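Long-range contact in uncharacterized hypothetical protein (Bacteroides vulgatus, PDB 4FMR), which is of unknown function but probably binds DNA, pairing an HU/IHF-like DNA-binding domain with an Ig-like DUF4469 domain: residues B[206-211]-B[236-241]. Sequence-based numbering, arbitrary orientation.
Sequences LEDGEY and TIYIGG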
loop_
_atom_site.group_PDB
_atom_site.type_symbol
_atom_site.label_atom_id
_atom_site.label_comp_id
_atom_site.label_asym_id
_atom_site.label_seq_id
_atom_site.Cartn_x
_atom_site.Cartn_y
_atom_site.Cartn_z
ATOM N N LEU B 206 -21.469 -1.964 5.312
ATOM C CA LEU B 206 -20.983 -0.880 4.457
ATOM C C LEU B 206 -20.357 -1.415 3.182
ATOM O O LEU B 206 -19.474 -2.278 3.228
ATOM C CB LEU B 206 -19.956 0.001 5.188
ATOM C CG LEU B 206 -20.449 0.849 6.357
ATOM C CD1 LEU B 206 -19.296 1.241 7.242
ATOM C CD2 LEU B 206 -21.211 2.065 5.874
ATOM N N GLU B 207 -20.821 -0.887 2.045
ATOM C CA GLU B 207 -20.330 -1.209 0.714
ATOM C C GLU B 207 -18.969 -0.554 0.523
ATOM O O GLU B 207 -18.762 0.550 1.040
ATOM C CB GLU B 207 -21.361 -0.721 -0.328
ATOM C CG GLU B 207 -20.974 -0.797 -1.808
ATOM C CD GLU B 207 -20.542 -2.120 -2.422
ATOM O OE1 GLU B 207 -20.695 -3.185 -1.779
ATOM O OE2 GLU B 207 -20.019 -2.078 -3.557
ATOM N N ASP B 208 -18.033 -1.238 -0.185
ATOM C CA ASP B 208 -16.699 -0.712 -0.491
ATOM C C ASP B 208 -16.780 0.665 -1.143
ATOM O O ASP B 208 -17.671 0.932 -1.965
ATOM C CB ASP B 208 -15.889 -1.646 -1.434
ATOM C CG ASP B 208 -15.770 -3.082 -0.987
ATOM O OD1 ASP B 208 -16.775 -3.804 -1.052
ATOM O OD2 ASP B 208 -14.644 -3.517 -0.693
ATOM N N GLY B 209 -15.836 1.518 -0.795
ATOM C CA GLY B 209 -15.775 2.834 -1.398
ATOM C C GLY B 209 -15.449 3.935 -0.434
ATOM O O GLY B 209 -15.299 3.716 0.775
ATOM N N GLU B 210 -15.313 5.123 -1.000
ATOM C CA GLU B 210 -15.047 6.335 -0.275
ATOM C C GLU B 210 -16.345 6.840 0.401
ATOM O O GLU B 210 -17.458 6.671 -0.119
ATOM C CB GLU B 210 -14.449 7.391 -1.212
ATOM C CG GLU B 210 -13.539 8.372 -0.466
ATOM C CD GLU B 210 -12.123 7.936 -0.125
ATOM O OE1 GLU B 210 -11.649 6.920 -0.682
ATOM O OE2 GLU B 210 -11.468 8.646 0.673
ATOM N N TYR B 211 -16.179 7.385 1.609
ATOM C CA TYR B 211 -17.212 7.990 2.442
ATOM C C TYR B 211 -16.685 9.256 3.067
ATOM O O TYR B 211 -15.470 9.383 3.268
ATOM C CB TYR B 211 -17.693 7.040 3.575
ATOM C CG TYR B 211 -18.452 5.808 3.137
ATOM C CD1 TYR B 211 -17.790 4.722 2.554
ATOM C CD2 TYR B 211 -19.816 5.684 3.375
ATOM C CE1 TYR B 211 -18.486 3.595 2.128
ATOM C CE2 TYR B 211 -20.518 4.545 2.979
ATOM C CZ TYR B 211 -19.846 3.505 2.357
ATOM O OH TYR B 211 -20.524 2.387 1.973
ATOM N N THR B 236 -12.370 12.440 4.944
ATOM C CA THR B 236 -12.703 11.414 3.968
ATOM C C THR B 236 -12.167 10.049 4.470
ATOM O O THR B 236 -11.198 10.000 5.238
ATOM C CB THR B 236 -12.163 11.795 2.590
ATOM O OG1 THR B 236 -12.808 10.972 1.613
ATOM C CG2 THR B 236 -10.634 11.679 2.495
ATOM N N ILE B 237 -12.813 8.955 4.059
ATOM C CA ILE B 237 -12.415 7.622 4.520
ATOM C C ILE B 237 -12.720 6.607 3.426
ATOM O O ILE B 237 -13.791 6.640 2.819
ATOM C CB ILE B 237 -13.123 7.231 5.893
ATOM C CG1 ILE B 237 -12.581 5.900 6.503
ATOM C CG2 ILE B 237 -14.649 7.179 5.761
ATOM C CD1 ILE B 237 -12.997 5.606 8.037
ATOM N N TYR B 238 -11.800 5.680 3.219
ATOM C CA TYR B 238 -12.082 4.593 2.302
ATOM C C TYR B 238 -12.471 3.373 3.122
ATOM O O TYR B 238 -11.730 2.954 4.017
ATOM C CB TYR B 238 -10.916 4.288 1.360
ATOM C CG TYR B 238 -11.197 3.075 0.495
ATOM C CD1 TYR B 238 -11.998 3.173 -0.643
ATOM C CD2 TYR B 238 -10.682 1.820 0.827
ATOM C CE1 TYR B 238 -12.317 2.047 -1.401
ATOM C CE2 TYR B 238 -11.002 0.685 0.084
ATOM C CZ TYR B 238 -11.806 0.805 -1.039
ATOM O OH TYR B 238 -12.078 -0.303 -1.809
ATOM N N ILE B 239 -13.611 2.791 2.817
ATOM C CA ILE B 239 -14.027 1.601 3.555
ATOM C C ILE B 239 -13.931 0.390 2.633
ATOM O O ILE B 239 -14.447 0.407 1.516
ATOM C CB ILE B 239 -15.447 1.786 4.165
ATOM C CG1 ILE B 239 -15.392 2.916 5.254
ATOM C CG2 ILE B 239 -15.969 0.437 4.752
ATOM C CD1 ILE B 239 -16.641 3.429 5.769
ATOM N N GLY B 240 -13.227 -0.632 3.107
ATOM C CA GLY B 240 -13.093 -1.894 2.401
ATOM C C GLY B 240 -14.066 -2.858 3.039
ATOM O O GLY B 240 -14.230 -2.837 4.269
ATOM N N GLY B 241 -14.723 -3.671 2.206
ATOM C CA GLY B 241 -15.715 -4.650 2.631
ATOM C C GLY B 241 -15.273 -5.524 3.790
ATOM O O GLY B 241 -14.078 -5.783 3.969
HETATM O O HOH W 1 -11.987 -2.947 -0.775
#
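Antiparallel strand pairing joins G209-Y211 to I237-I239 inside the mixed sheet of the Ig-like domain, where strands 209-217 and 231-240 are neighbours. Two hydrogen-bonded pairs, G209 with I239 and Y211 with I237, flank the non-hydrogen-bonded pair E210-Y238. In the first pair I239 N reaches G209 O at 2.8 Å, a nearly straight bond (176° at the hydrogen).

The two faces differ in chemistry. On the apolar one, the CD1 methyl of I239 sits over the Y211 ring, 4.1 Å from its centroid and 28° off the normal, a CH-pi contact. The same methyl meets L206 CD1 at 3.7 Å, while L174 of strand 171-176 packs against L206, Y211 and I237. The rim of the Y211 ring is tied down as well: its OH donates a hydrogen bond to E207 O at 2.7 Å, in the carbonyl plane and on a lone pair, which ties the ring back to the loop that leads into the strand.

The E210-Y238 face is polar. E210 starts with CG anti to the backbone N (chi1 -152°) and bends at chi2, carrying its carboxylate across the neighbouring strand; T236 OG1 donates to the anti lone pair of OE2 at 2.8 Å, and OE1 lies at the edge of the Y238 ring. R81 of the second subunit forms a salt bridge to the same OE2. Past the strand end, G241 N donates a hydrogen bond to D208 OD2 (2.9 Å), meeting it from above the carboxylate plane, and a water links that oxygen to Y238 OH; D208 OD1 pairs with R113 of the second subunit. D208 and E210, each hydrogen-bonded across the contact, thus also face arginines of the second subunit, which would favour their ionised forms.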